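Side-chain contacts in regulator of nonsense transcripts 2 (Homo sapiens, PDB 4CEK), which acts in nonsense-mediated mRNA decay, probably as an adaptor whose MIF4G domains serve as helical scaffolds for contacts with other decay factors: residues Arg15-Asn20 with Val129-Ile134; Lys136-Phe141 with Val176-Pro181; His248-Ala253 with Met288-Arg293; Met252-Leu257 with Glu299-Tyr304. All blocks are in the same frame, centred on the assembly; numbering follows the deposited sequence.

Contact 1: residues Arg15-Asn20 with Val129-Ile134; sequences RNFYEN and VNRDLI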
loop_
_atom_site.group_PDB
_atom_site.type_symbol
_atom_site.label_atom_id
_atom_site.label_comp_id
_atom_site.label_asym_id
_atom_site.label_seq_id
_atom_site.Cartn_x
_atom_site.Cartn_y
_atom_site.Cartn_z
ATOM N N ARG A 15 -8.329 -0.313 15.451
ATOM C CA ARG A 15 -9.704 -0.519 15.031
ATOM C C ARG A 15 -10.276 0.777 14.437
ATOM O O ARG A 15 -10.963 0.733 13.440
ATOM C CB ARG A 15 -10.570 -1.021 16.190
ATOM C CG ARG A 15 -11.625 -2.034 15.782
ATOM C CD ARG A 15 -13.042 -1.544 15.967
ATOM N NE ARG A 15 -13.476 -1.614 17.367
ATOM C CZ ARG A 15 -13.674 -0.567 18.185
ATOM N NH1 ARG A 15 -13.481 0.694 17.781
ATOM N NH2 ARG A 15 -14.076 -0.788 19.438
ATOM N N ASN A 16 -9.956 1.927 15.028
ATOM C CA ASN A 16 -10.521 3.198 14.567
ATOM C C ASN A 16 -9.772 3.752 13.363
ATOM O O ASN A 16 -10.351 4.409 12.494
ATOM C CB ASN A 16 -10.536 4.236 15.705
ATOM C CG ASN A 16 -11.514 3.877 16.829
ATOM O OD1 ASN A 16 -11.170 3.945 18.010
ATOM N ND2 ASN A 16 -12.724 3.497 16.467
ATOM N N PHE A 17 -8.478 3.491 13.307
ATOM C CA PHE A 17 -7.690 3.992 12.207
ATOM C C PHE A 17 -8.087 3.274 10.903
ATOM O O PHE A 17 -8.066 3.887 9.831
ATOM C CB PHE A 17 -6.196 3.841 12.491
ATOM C CG PHE A 17 -5.325 4.506 11.466
ATOM C CD1 PHE A 17 -5.042 5.850 11.556
ATOM C CD2 PHE A 17 -4.818 3.789 10.391
ATOM C CE1 PHE A 17 -4.251 6.473 10.606
ATOM C CE2 PHE A 17 -4.011 4.401 9.456
ATOM C CZ PHE A 17 -3.734 5.742 9.559
ATOM N N TYR A 18 -8.495 2.008 11.011
ATOM C CA TYR A 18 -8.721 1.174 9.838
ATOM C C TYR A 18 -10.190 1.018 9.522
ATOM O O TYR A 18 -10.514 0.746 8.392
ATOM C CB TYR A 18 -8.021 -0.203 9.976
ATOM C CG TYR A 18 -6.525 -0.076 9.848
ATOM C CD1 TYR A 18 -5.952 0.225 8.615
ATOM C CD2 TYR A 18 -5.687 -0.180 10.955
ATOM C CE1 TYR A 18 -4.590 0.392 8.477
ATOM C CE2 TYR A 18 -4.306 -0.013 10.823
ATOM C CZ TYR A 18 -3.771 0.276 9.580
ATOM O OH TYR A 18 -2.422 0.445 9.396
ATOM N N GLU A 19 -11.072 1.217 10.501
ATOM C CA GLU A 19 -12.492 0.972 10.325
ATOM C C GLU A 19 -13.395 2.189 10.477
ATOM O O GLU A 19 -14.517 2.156 9.984
ATOM C CB GLU A 19 -12.966 -0.089 11.309
ATOM C CG GLU A 19 -12.098 -1.332 11.327
ATOM C CD GLU A 19 -12.829 -2.553 11.844
ATOM O OE1 GLU A 19 -13.895 -2.407 12.470
ATOM O OE2 GLU A 19 -12.329 -3.677 11.623
ATOM N N ASN A 20 -12.952 3.239 11.170
ATOM C CA ASN A 20 -13.804 4.427 11.366
ATOM C C ASN A 20 -13.350 5.591 10.523
ATOM O O ASN A 20 -12.494 6.401 10.916
ATOM C CB ASN A 20 -13.902 4.808 12.849
ATOM C CG ASN A 20 -14.742 3.812 13.625
ATOM O OD1 ASN A 20 -14.333 3.306 14.669
ATOM N ND2 ASN A 20 -15.909 3.478 13.074
ATOM N N VAL A 129 0.826 13.793 8.721
ATOM C CA VAL A 129 1.298 12.667 9.520
ATOM C C VAL A 129 0.395 12.289 10.730
ATOM O O VAL A 129 0.843 11.576 11.607
ATOM C CB VAL A 129 2.776 12.884 9.967
ATOM C CG1 VAL A 129 3.691 12.910 8.763
ATOM C CG2 VAL A 129 2.945 14.183 10.746
ATOM N N ASN A 130 -0.873 12.696 10.773
ATOM C CA ASN A 130 -1.823 12.048 11.735
ATOM C C ASN A 130 -3.232 11.878 11.172
ATOM O O ASN A 130 -3.535 12.373 10.102
ATOM C CB ASN A 130 -1.871 12.739 13.117
ATOM C CG ASN A 130 -2.481 14.161 13.090
ATOM O OD1 ASN A 130 -2.883 14.702 12.058
ATOM N ND2 ASN A 130 -2.542 14.762 14.253
ATOM N N ARG A 131 -4.056 11.134 11.896
ATOM C CA ARG A 131 -5.408 10.800 11.503
ATOM C C ARG A 131 -6.266 12.035 11.190
ATOM O O ARG A 131 -6.959 12.080 10.177
ATOM C CB ARG A 131 -6.035 9.988 12.637
ATOM C CG ARG A 131 -7.410 9.416 12.357
ATOM C CD ARG A 131 -8.152 9.093 13.652
ATOM N NE ARG A 131 -9.410 8.383 13.403
ATOM C CZ ARG A 131 -10.260 7.990 14.350
ATOM N NH1 ARG A 131 -10.002 8.240 15.641
ATOM N NH2 ARG A 131 -11.376 7.340 14.002
ATOM N N ASP A 132 -6.211 13.049 12.048
ATOM C CA ASP A 132 -6.991 14.271 11.819
ATOM C C ASP A 132 -6.484 15.035 10.604
ATOM O O ASP A 132 -7.284 15.446 9.755
ATOM C CB ASP A 132 -7.012 15.172 13.073
ATOM C CG ASP A 132 -7.685 14.492 14.275
ATOM O OD1 ASP A 132 -8.640 13.695 14.103
ATOM O OD2 ASP A 132 -7.247 14.753 15.408
ATOM N N LEU A 133 -5.174 15.239 10.500
ATOM C CA LEU A 133 -4.634 15.920 9.305
ATOM C C LEU A 133 -5.030 15.228 7.966
ATOM O O LEU A 133 -5.311 15.909 6.993
ATOM C CB LEU A 133 -3.106 16.054 9.358
ATOM C CG LEU A 133 -2.386 17.200 10.108
ATOM C CD1 LEU A 133 -0.874 16.957 9.975
ATOM C CD2 LEU A 133 -2.742 18.610 9.590
ATOM N N ILE A 134 -5.037 13.892 7.907
ATOM C CA ILE A 134 -5.218 13.200 6.607
ATOM C C ILE A 134 -6.705 13.207 6.233
ATOM O O ILE A 134 -7.039 13.337 5.062
ATOM C CB ILE A 134 -4.585 11.762 6.567
ATOM C CG1 ILE A 134 -4.298 11.308 5.127
ATOM C CG2 ILE A 134 -5.487 10.743 7.234
ATOM C CD1 ILE A 134 -3.147 12.025 4.438
#
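R131 carries this surface contact, reaching from the first turn of helix 131-144 to the end of helix 13-19, where N16, F17 and N20 receive it. The polar part is a weak hydrogen bond: R131 NH2 donates to N20 O over 3.4 Å, nearly straight at 166°, with the acceptor at the edge of the guanidinium and in its plane. A second arginine, R174, also bonds to N20 O, and to the carbonyls of N16 and F17.

The rest of the contact is mostly close packing. The carbonyl carbon of N16 lies over one face of the guanidinium, and N16 CB is 3.6 Å from R131 NH2, while N20 CB stands 3.8 Å from that same NH2. Further back, R131 CG approaches F17 CD1 obliquely at 4.4 Å. R131 makes this span because CG is opposite the backbone N (chi1 -174°) and the chain stays extended to NE. The F17 ring meets F171 of helix 169-179 nearly at right angles.

Within its own segment, N130 caps the helix that bears R131, with OD1 accepting from L133 N at 2.8 Å. A leucine in place of R131 would probably leave N20 O without this weak donor and uncover the N16 side chain. Two guanidinium groups thus gather at a helix C-terminus, whose carbonyls would be expected to ease their mutual charge.

Contact 2: residues Lys136-Phe141 with Val176-Pro181; sequences KAAMDF and VATLHP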
loop_
_atom_site.group_PDB
_atom_site.type_symbol
_atom_site.label_atom_id
_atom_site.label_comp_id
_atom_site.label_asym_id
_atom_site.label_seq_id
_atom_site.Cartn_x
_atom_site.Cartn_y
_atom_site.Cartn_z
ATOM N N LYS A 136 -8.725 15.714 7.044
ATOM C CA LYS A 136 -8.912 17.091 6.545
ATOM C C LYS A 136 -8.538 17.211 5.076
ATOM O O LYS A 136 -9.251 17.846 4.285
ATOM C CB LYS A 136 -8.098 18.106 7.362
ATOM C CG LYS A 136 -8.814 18.596 8.612
ATOM C CD LYS A 136 -7.885 19.360 9.564
ATOM C CE LYS A 136 -8.588 19.746 10.868
ATOM N NZ LYS A 136 -7.781 19.417 12.081
ATOM N N ALA A 137 -7.410 16.608 4.725
ATOM C CA ALA A 137 -6.920 16.612 3.348
ATOM C C ALA A 137 -7.958 16.015 2.390
ATOM O O ALA A 137 -8.166 16.523 1.274
ATOM C CB ALA A 137 -5.594 15.859 3.261
ATOM N N ALA A 138 -8.603 14.943 2.836
ATOM C CA ALA A 138 -9.677 14.322 2.094
ATOM C C ALA A 138 -10.879 15.264 1.912
ATOM O O ALA A 138 -11.470 15.309 0.833
ATOM C CB ALA A 138 -10.120 13.038 2.779
ATOM N N MET A 139 -11.267 15.993 2.954
ATOM C CA MET A 139 -12.413 16.912 2.839
ATOM C C MET A 139 -12.056 18.047 1.892
ATOM O O MET A 139 -12.827 18.389 0.994
ATOM C CB MET A 139 -12.854 17.421 4.208
ATOM C CG MET A 139 -13.650 16.390 5.006
ATOM S SD MET A 139 -14.089 16.791 6.731
ATOM C CE MET A 139 -12.498 16.841 7.542
ATOM N N ASP A 140 -10.853 18.581 2.054
ATOM C CA ASP A 140 -10.360 19.661 1.207
ATOM C C ASP A 140 -10.354 19.262 -0.273
ATOM O O ASP A 140 -10.802 20.017 -1.136
ATOM C CB ASP A 140 -8.953 20.082 1.682
ATOM C CG ASP A 140 -8.398 21.272 0.936
ATOM O OD1 ASP A 140 -9.186 21.983 0.271
ATOM O OD2 ASP A 140 -7.163 21.519 1.020
ATOM N N PHE A 141 -9.837 18.077 -0.571
ATOM C CA PHE A 141 -9.747 17.614 -1.957
ATOM C C PHE A 141 -11.143 17.376 -2.535
ATOM O O PHE A 141 -11.454 17.769 -3.651
ATOM C CB PHE A 141 -8.929 16.317 -2.036
ATOM C CG PHE A 141 -8.671 15.881 -3.424
ATOM C CD1 PHE A 141 -9.589 15.104 -4.080
ATOM C CD2 PHE A 141 -7.557 16.331 -4.110
ATOM C CE1 PHE A 141 -9.391 14.734 -5.409
ATOM C CE2 PHE A 141 -7.353 15.972 -5.438
ATOM C CZ PHE A 141 -8.277 15.156 -6.082
ATOM N N VAL A 176 -7.027 7.241 0.514
ATOM C CA VAL A 176 -7.583 6.510 -0.604
ATOM C C VAL A 176 -8.888 5.838 -0.206
ATOM O O VAL A 176 -9.869 5.931 -0.924
ATOM C CB VAL A 176 -6.585 5.487 -1.162
ATOM C CG1 VAL A 176 -7.296 4.524 -2.105
ATOM C CG2 VAL A 176 -5.421 6.204 -1.854
ATOM N N ALA A 177 -8.918 5.195 0.954
ATOM C CA ALA A 177 -10.112 4.460 1.361
ATOM C C ALA A 177 -11.241 5.412 1.755
ATOM O O ALA A 177 -12.426 5.062 1.696
ATOM C CB ALA A 177 -9.787 3.528 2.506
ATOM N N THR A 178 -10.870 6.597 2.202
ATOM C CA THR A 178 -11.853 7.599 2.615
ATOM C C THR A 178 -12.521 8.258 1.379
ATOM O O THR A 178 -13.701 8.558 1.389
ATOM C CB THR A 178 -11.200 8.669 3.510
ATOM O OG1 THR A 178 -10.684 8.048 4.701
ATOM C CG2 THR A 178 -12.210 9.710 3.895
ATOM N N LEU A 179 -11.744 8.454 0.323
ATOM C CA LEU A 179 -12.239 8.953 -0.933
ATOM C C LEU A 179 -13.065 7.936 -1.730
ATOM O O LEU A 179 -13.942 8.313 -2.500
ATOM C CB LEU A 179 -11.057 9.452 -1.778
ATOM C CG LEU A 179 -10.361 10.684 -1.182
ATOM C CD1 LEU A 179 -9.173 11.124 -2.033
ATOM C CD2 LEU A 179 -11.375 11.806 -1.045
ATOM N N HIS A 180 -12.808 6.654 -1.535
ATOM C CA HIS A 180 -13.315 5.615 -2.444
ATOM C C HIS A 180 -14.812 5.585 -2.639
ATOM O O HIS A 180 -15.289 5.364 -3.758
ATOM C CB HIS A 180 -12.824 4.248 -1.965
ATOM C CG HIS A 180 -13.381 3.087 -2.738
ATOM N ND1 HIS A 180 -12.999 2.805 -3.999
ATOM C CD2 HIS A 180 -14.317 2.123 -2.384
ATOM C CE1 HIS A 180 -13.640 1.706 -4.423
ATOM N NE2 HIS A 180 -14.451 1.289 -3.435
ATOM N N PRO A 181 -15.585 5.788 -1.560
ATOM C CA PRO A 181 -17.037 5.724 -1.720
ATOM C C PRO A 181 -17.659 6.824 -2.606
ATOM O O PRO A 181 -18.815 6.683 -2.998
ATOM C CB PRO A 181 -17.546 5.835 -0.269
ATOM C CG PRO A 181 -16.413 5.285 0.549
ATOM C CD PRO A 181 -15.218 5.890 -0.134
#
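A138 packs against T178 and L179 where helix 131-144 meets helix 169-179, a buried seam in the all-helical, HEAT-like stack of a MIF4G domain. Between side chains the first shell is apolar. A138 CB touches the T178 methyl CG2 at 4.1 Å and lies 4.2 Å from L179 CD2, so the small side chain is met by two methyl groups. L179 CD2 also rests 4.0 Å from the backbone O of A138, whereas its other branch, CD1, turns to F141 and comes within 4.5 Å of ring atom CD1, approaching obliquely. L179 therefore spans one turn of the facing helix, one methyl for each of the two residues. With alanine at the point of closest backbone approach, the CA atoms of A138 and L179 come to 6.7 Å.

The next shell closes around these groups. L154 of helix 148-159 touches both F141 and L179, and the loop residues L21 and L24 lie against T178 and L179 respectively. Around the flank of helix 131-144, F121 of helix 110-124 packs on A137.

T178 is split between two roles by its first torsion: at chi1 -61°, CG2 stands opposite the backbone N and faces A138, while OG1 sits beside that N and hydrogen-bonds to R174 O one turn earlier in the same helix.

Contact 3: residues His248-Ala253 with Met288-Arg293; sequences HHIEMA and MHLDAR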
loop_
_atom_site.group_PDB
_atom_site.type_symbol
_atom_site.label_atom_id
_atom_site.label_comp_id
_atom_site.label_asym_id
_atom_site.label_seq_id
_atom_site.Cartn_x
_atom_site.Cartn_y
_atom_site.Cartn_z
ATOM N N HIS A 248 15.177 -12.319 -2.628
ATOM C CA HIS A 248 14.354 -11.101 -2.614
ATOM C C HIS A 248 12.887 -11.420 -2.364
ATOM O O HIS A 248 12.216 -10.692 -1.665
ATOM C CB HIS A 248 14.600 -10.211 -3.843
ATOM C CG HIS A 248 15.785 -9.241 -3.677
ATOM N ND1 HIS A 248 15.977 -8.168 -4.486
ATOM C CD2 HIS A 248 16.834 -9.210 -2.740
ATOM C CE1 HIS A 248 17.096 -7.504 -4.103
ATOM N NE2 HIS A 248 17.610 -8.134 -3.032
ATOM N N HIS A 249 12.400 -12.549 -2.841
ATOM C CA HIS A 249 11.009 -12.891 -2.657
ATOM C C HIS A 249 10.626 -13.237 -1.241
ATOM O O HIS A 249 9.446 -13.049 -0.850
ATOM C CB HIS A 249 10.603 -14.030 -3.572
ATOM C CG HIS A 249 10.735 -13.701 -5.029
ATOM N ND1 HIS A 249 10.464 -14.597 -6.005
ATOM C CD2 HIS A 249 11.133 -12.521 -5.666
ATOM C CE1 HIS A 249 10.688 -14.026 -7.205
ATOM N NE2 HIS A 249 11.094 -12.748 -6.994
ATOM N N ILE A 250 11.586 -13.792 -0.491
ATOM C CA ILE A 250 11.408 -14.166 0.910
ATOM C C ILE A 250 11.254 -12.878 1.696
ATOM O O ILE A 250 10.345 -12.798 2.523
ATOM C CB ILE A 250 12.604 -14.993 1.493
ATOM C CG1 ILE A 250 12.671 -16.426 0.930
ATOM C CG2 ILE A 250 12.478 -15.132 2.989
ATOM C CD1 ILE A 250 14.050 -17.081 1.075
ATOM N N GLU A 251 12.093 -11.864 1.438
ATOM C CA GLU A 251 11.975 -10.610 2.196
ATOM C C GLU A 251 10.688 -9.852 1.892
ATOM O O GLU A 251 10.001 -9.382 2.808
ATOM C CB GLU A 251 13.137 -9.678 1.997
ATOM C CG GLU A 251 14.485 -10.344 1.963
ATOM C CD GLU A 251 15.626 -9.356 2.137
ATOM O OE1 GLU A 251 15.461 -8.406 2.975
ATOM O OE2 GLU A 251 16.667 -9.548 1.432
ATOM N N MET A 252 10.356 -9.735 0.619
ATOM C CA MET A 252 9.078 -9.109 0.210
ATOM C C MET A 252 7.934 -9.795 0.925
ATOM O O MET A 252 7.056 -9.139 1.466
ATOM C CB MET A 252 8.883 -9.187 -1.312
ATOM C CG MET A 252 9.922 -8.400 -2.131
ATOM S SD MET A 252 9.728 -8.678 -3.918
ATOM C CE MET A 252 8.065 -8.050 -4.114
ATOM N N ALA A 253 7.965 -11.119 0.943
ATOM C CA ALA A 253 6.957 -11.920 1.654
ATOM C C ALA A 253 6.825 -11.575 3.135
ATOM O O ALA A 253 5.699 -11.518 3.661
ATOM C CB ALA A 253 7.283 -13.399 1.548
ATOM N N MET A 288 14.094 -26.630 1.869
ATOM C CA MET A 288 14.720 -25.972 0.704
ATOM C C MET A 288 16.137 -25.442 1.018
ATOM O O MET A 288 16.774 -24.770 0.184
ATOM C CB MET A 288 13.803 -24.813 0.316
ATOM C CG MET A 288 14.107 -24.072 -0.962
ATOM S SD MET A 288 12.662 -23.104 -1.447
ATOM C CE MET A 288 13.240 -22.417 -3.014
ATOM N N HIS A 289 16.618 -25.751 2.225
ATOM C CA HIS A 289 17.909 -25.248 2.736
ATOM C C HIS A 289 18.274 -23.836 2.321
ATOM O O HIS A 289 19.195 -23.592 1.521
ATOM C CB HIS A 289 19.036 -26.259 2.470
ATOM C CG HIS A 289 19.236 -27.237 3.610
ATOM N ND1 HIS A 289 20.258 -27.132 4.484
ATOM C CD2 HIS A 289 18.467 -28.326 4.029
ATOM C CE1 HIS A 289 20.167 -28.117 5.401
ATOM N NE2 HIS A 289 19.068 -28.845 5.124
ATOM N N LEU A 290 17.518 -22.898 2.892
ATOM C CA LEU A 290 17.817 -21.478 2.808
ATOM C C LEU A 290 18.986 -21.242 3.742
ATOM O O LEU A 290 19.161 -21.997 4.721
ATOM C CB LEU A 290 16.637 -20.624 3.294
ATOM C CG LEU A 290 15.217 -20.963 2.847
ATOM C CD1 LEU A 290 14.203 -20.167 3.646
ATOM C CD2 LEU A 290 15.075 -20.678 1.358
ATOM N N ASP A 291 19.777 -20.205 3.473
ATOM C CA ASP A 291 20.810 -19.856 4.433
ATOM C C ASP A 291 20.174 -19.272 5.695
ATOM O O ASP A 291 19.061 -18.774 5.654
ATOM C CB ASP A 291 21.903 -18.959 3.840
ATOM C CG ASP A 291 21.399 -17.636 3.395
ATOM O OD1 ASP A 291 21.393 -16.703 4.228
ATOM O OD2 ASP A 291 21.061 -17.538 2.198
ATOM N N ALA A 292 20.894 -19.398 6.804
ATOM C CA ALA A 292 20.423 -19.078 8.158
ATOM C C ALA A 292 19.641 -17.769 8.286
ATOM O O ALA A 292 18.660 -17.708 9.021
ATOM C CB ALA A 292 21.624 -19.026 9.107
ATOM N N ARG A 293 20.090 -16.727 7.600
ATOM C CA ARG A 293 19.469 -15.405 7.727
ATOM C C ARG A 293 17.989 -15.417 7.294
ATOM O O ARG A 293 17.150 -14.731 7.866
ATOM C CB ARG A 293 20.281 -14.352 6.954
ATOM C CG ARG A 293 19.595 -12.990 6.920
ATOM C CD ARG A 293 20.501 -11.831 6.490
ATOM N NE ARG A 293 19.701 -10.750 5.880
ATOM C CZ ARG A 293 19.377 -10.666 4.583
ATOM N NH1 ARG A 293 19.794 -11.584 3.705
ATOM N NH2 ARG A 293 18.626 -9.653 4.159
#
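E251 and R293 form a salt bridge beside an apolar contact of I250 with L290, where helix 247-266 meets the start of helix 292-305. Followed outward, the E251 side chain leaves its helix at CB with CG beside the backbone N (chi1 -41°) and then runs extended, a course that takes the carboxylate toward R293 although CB itself is not aimed there. CD is the first atom to meet the arginine, 3.6 Å from R293 NH2. OE1 stands at that same distance from NH2, and OE2 is the nearest at 3.4 Å. The hydrogen bond from R293 NH2 to OE2 is weak, with an angle of 150° at the hydrogen. OE2 lies at the edge of the guanidinium near its plane, yet the carboxylate and guanidinium planes are 83° apart, so the groups do not pair side by side. Y294 OH gives OE2 a second hydrogen-bonding partner.

The apolar pair meets tip to tip: I250 CD1 lies 3.8 Å from L290 CD2 and 4.0 Å from L290 CD1, so that one methyl faces both branches of the leucine.

L290 belongs to the short link that follows a Schellman motif at H289 and precedes the N-cap residue D291. Around this corner, Y294 and V298 of helix 292-305 cover I250, M297 touches E251, and I210 of helix 210-225 packs on E251 from a third helix.

Contact 4: residues Met252-Leu257 with Glu299-Tyr304; sequences MACTLL and ENAYYY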
loop_
_atom_site.group_PDB
_atom_site.type_symbol
_atom_site.label_atom_id
_atom_site.label_comp_id
_atom_site.label_asym_id
_atom_site.label_seq_id
_atom_site.Cartn_x
_atom_site.Cartn_y
_atom_site.Cartn_z
ATOM N N MET A 252 10.356 -9.735 0.619
ATOM C CA MET A 252 9.078 -9.109 0.210
ATOM C C MET A 252 7.934 -9.795 0.925
ATOM O O MET A 252 7.056 -9.139 1.466
ATOM C CB MET A 252 8.883 -9.187 -1.312
ATOM C CG MET A 252 9.922 -8.400 -2.131
ATOM S SD MET A 252 9.728 -8.678 -3.918
ATOM C CE MET A 252 8.065 -8.050 -4.114
ATOM N N ALA A 253 7.965 -11.119 0.943
ATOM C CA ALA A 253 6.957 -11.920 1.654
ATOM C C ALA A 253 6.825 -11.575 3.135
ATOM O O ALA A 253 5.699 -11.518 3.661
ATOM C CB ALA A 253 7.283 -13.399 1.548
ATOM N N CYS A 254 7.970 -11.423 3.800
ATOM C CA CYS A 254 8.044 -11.225 5.244
ATOM C C CYS A 254 7.633 -9.821 5.570
ATOM O O CYS A 254 6.905 -9.600 6.557
ATOM C CB CYS A 254 9.471 -11.551 5.820
ATOM S SG CYS A 254 9.902 -13.344 5.737
ATOM N N THR A 255 8.074 -8.859 4.754
ATOM C CA THR A 255 7.516 -7.481 4.818
ATOM C C THR A 255 5.987 -7.464 4.637
ATOM O O THR A 255 5.261 -6.848 5.436
ATOM C CB THR A 255 8.125 -6.578 3.780
ATOM O OG1 THR A 255 9.551 -6.713 3.825
ATOM C CG2 THR A 255 7.708 -5.120 4.051
ATOM N N LEU A 256 5.489 -8.181 3.629
ATOM C CA LEU A 256 4.045 -8.213 3.408
ATOM C C LEU A 256 3.359 -8.717 4.651
ATOM O O LEU A 256 2.383 -8.105 5.114
ATOM C CB LEU A 256 3.661 -9.097 2.195
ATOM C CG LEU A 256 2.181 -9.181 1.774
ATOM C CD1 LEU A 256 1.653 -7.769 1.513
ATOM C CD2 LEU A 256 2.043 -10.024 0.525
ATOM N N LEU A 257 3.848 -9.830 5.204
ATOM C CA LEU A 257 3.177 -10.439 6.387
ATOM C C LEU A 257 3.285 -9.594 7.680
ATOM O O LEU A 257 2.367 -9.563 8.483
ATOM C CB LEU A 257 3.674 -11.872 6.624
ATOM C CG LEU A 257 3.355 -12.905 5.541
ATOM C CD1 LEU A 257 4.272 -14.157 5.611
ATOM C CD2 LEU A 257 1.896 -13.251 5.697
ATOM N N GLU A 299 10.809 -17.562 10.067
ATOM C CA GLU A 299 10.337 -17.851 11.441
ATOM C C GLU A 299 9.720 -16.642 12.123
ATOM O O GLU A 299 8.621 -16.714 12.661
ATOM C CB GLU A 299 11.491 -18.398 12.299
ATOM C CG GLU A 299 11.872 -19.799 11.862
ATOM C CD GLU A 299 13.208 -20.277 12.371
ATOM O OE1 GLU A 299 13.944 -19.525 12.999
ATOM O OE2 GLU A 299 13.522 -21.453 12.141
ATOM N N ASN A 300 10.421 -15.524 12.074
ATOM C CA ASN A 300 9.930 -14.318 12.714
ATOM C C ASN A 300 8.590 -13.810 12.138
ATOM O O ASN A 300 7.678 -13.496 12.908
ATOM C CB ASN A 300 11.014 -13.262 12.704
ATOM C CG ASN A 300 12.128 -13.588 13.675
ATOM O OD1 ASN A 300 11.991 -14.509 14.514
ATOM N ND2 ASN A 300 13.254 -12.869 13.559
ATOM N N ALA A 301 8.440 -13.846 10.807
ATOM C CA ALA A 301 7.170 -13.474 10.180
ATOM C C ALA A 301 6.088 -14.440 10.572
ATOM O O ALA A 301 4.953 -14.022 10.846
ATOM C CB ALA A 301 7.283 -13.399 8.658
ATOM N N TYR A 302 6.408 -15.729 10.590
ATOM C CA TYR A 302 5.443 -16.741 11.026
ATOM C C TYR A 302 4.876 -16.497 12.449
ATOM O O TYR A 302 3.623 -16.463 12.657
ATOM C CB TYR A 302 6.059 -18.126 10.901
ATOM C CG TYR A 302 5.175 -19.290 11.376
ATOM C CD1 TYR A 302 5.182 -19.725 12.708
ATOM C CD2 TYR A 302 4.367 -19.966 10.490
ATOM C CE1 TYR A 302 4.402 -20.792 13.125
ATOM C CE2 TYR A 302 3.589 -21.031 10.893
ATOM C CZ TYR A 302 3.614 -21.450 12.199
ATOM O OH TYR A 302 2.798 -22.489 12.535
ATOM N N TYR A 303 5.785 -16.338 13.415
ATOM C CA TYR A 303 5.412 -16.191 14.843
ATOM C C TYR A 303 4.774 -14.822 15.118
ATOM O O TYR A 303 3.986 -14.657 16.055
ATOM C CB TYR A 303 6.637 -16.404 15.743
ATOM C CG TYR A 303 7.136 -17.852 15.733
ATOM C CD1 TYR A 303 6.306 -18.904 16.124
ATOM C CD2 TYR A 303 8.387 -18.159 15.314
ATOM C CE1 TYR A 303 6.733 -20.208 16.109
ATOM C CE2 TYR A 303 8.833 -19.459 15.286
ATOM C CZ TYR A 303 8.014 -20.492 15.689
ATOM O OH TYR A 303 8.489 -21.829 15.668
ATOM N N TYR A 304 5.107 -13.853 14.275
ATOM C CA TYR A 304 4.425 -12.573 14.282
ATOM C C TYR A 304 2.930 -12.735 13.910
ATOM O O TYR A 304 2.104 -12.152 14.592
ATOM C CB TYR A 304 5.126 -11.571 13.343
ATOM C CG TYR A 304 4.496 -10.205 13.387
ATOM C CD1 TYR A 304 3.400 -9.902 12.585
ATOM C CD2 TYR A 304 4.974 -9.221 14.243
ATOM C CE1 TYR A 304 2.790 -8.657 12.632
ATOM C CE2 TYR A 304 4.385 -7.963 14.292
ATOM C CZ TYR A 304 3.286 -7.696 13.484
ATOM O OH TYR A 304 2.690 -6.469 13.509
#
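Y304 brings its ring obliquely against the backbone of L257, with ring atom CD1 4.2 Å from L257 O, and R262 makes a cation-pi contact with the same ring. The other two aromatic groups of segment 299-304 meet each other: Y302 CD1 lies 3.7 Å above the plane of the Y303 ring, displaced toward its rim, while Y303 CD1 stands at the edge of Y302 in its plane. Y302 and Y303 also rest on helix 268-287, both touching M282.

Between the helices, the small side chain of A301 has the largest share of the contact. Its CB meets C254 SG at 3.9 Å and C254 CB at 4.0 Å, and is approached by L257 CD1 at 4.4 Å one turn further on. The sulfur reaches the alanine with SG beside its own backbone N (chi1 -68°). The CA atoms of C254 and A301 come to 5.5 Å, a close approach that suits the short side chains at this level. M297 adds to the cover of C254, and M281 of helix 268-287 packs on L257.

The two helical segments run in nearly the same direction, 20° apart with axes 9.4 Å from each other. Since helix 268-287 comes between them in sequence, this parallel pairing of next-but-one helices is consistent with the alpha-helical solenoid of MIF4G domains.

The four contacts form two groups at different parts of the one chain. Contacts 1 and 2 follow each other on helix 131-144, with centres 12 Å apart: the first turn, at the surface, meets the N-terminal helix 13-19, and the next turns enter the buried interior. Contacts 3 and 4 join the same two helices, 247-266 and 292-305, share M252 and A253, and have centres 11 Å apart, passing from a partly buried corner to a buried interface. Contact 3 lies across the chain's centre from contacts 1 and 2, its centre 34 and 38 Å from theirs. The nearest atoms of contacts 1 and 4 are still about 10 Å apart.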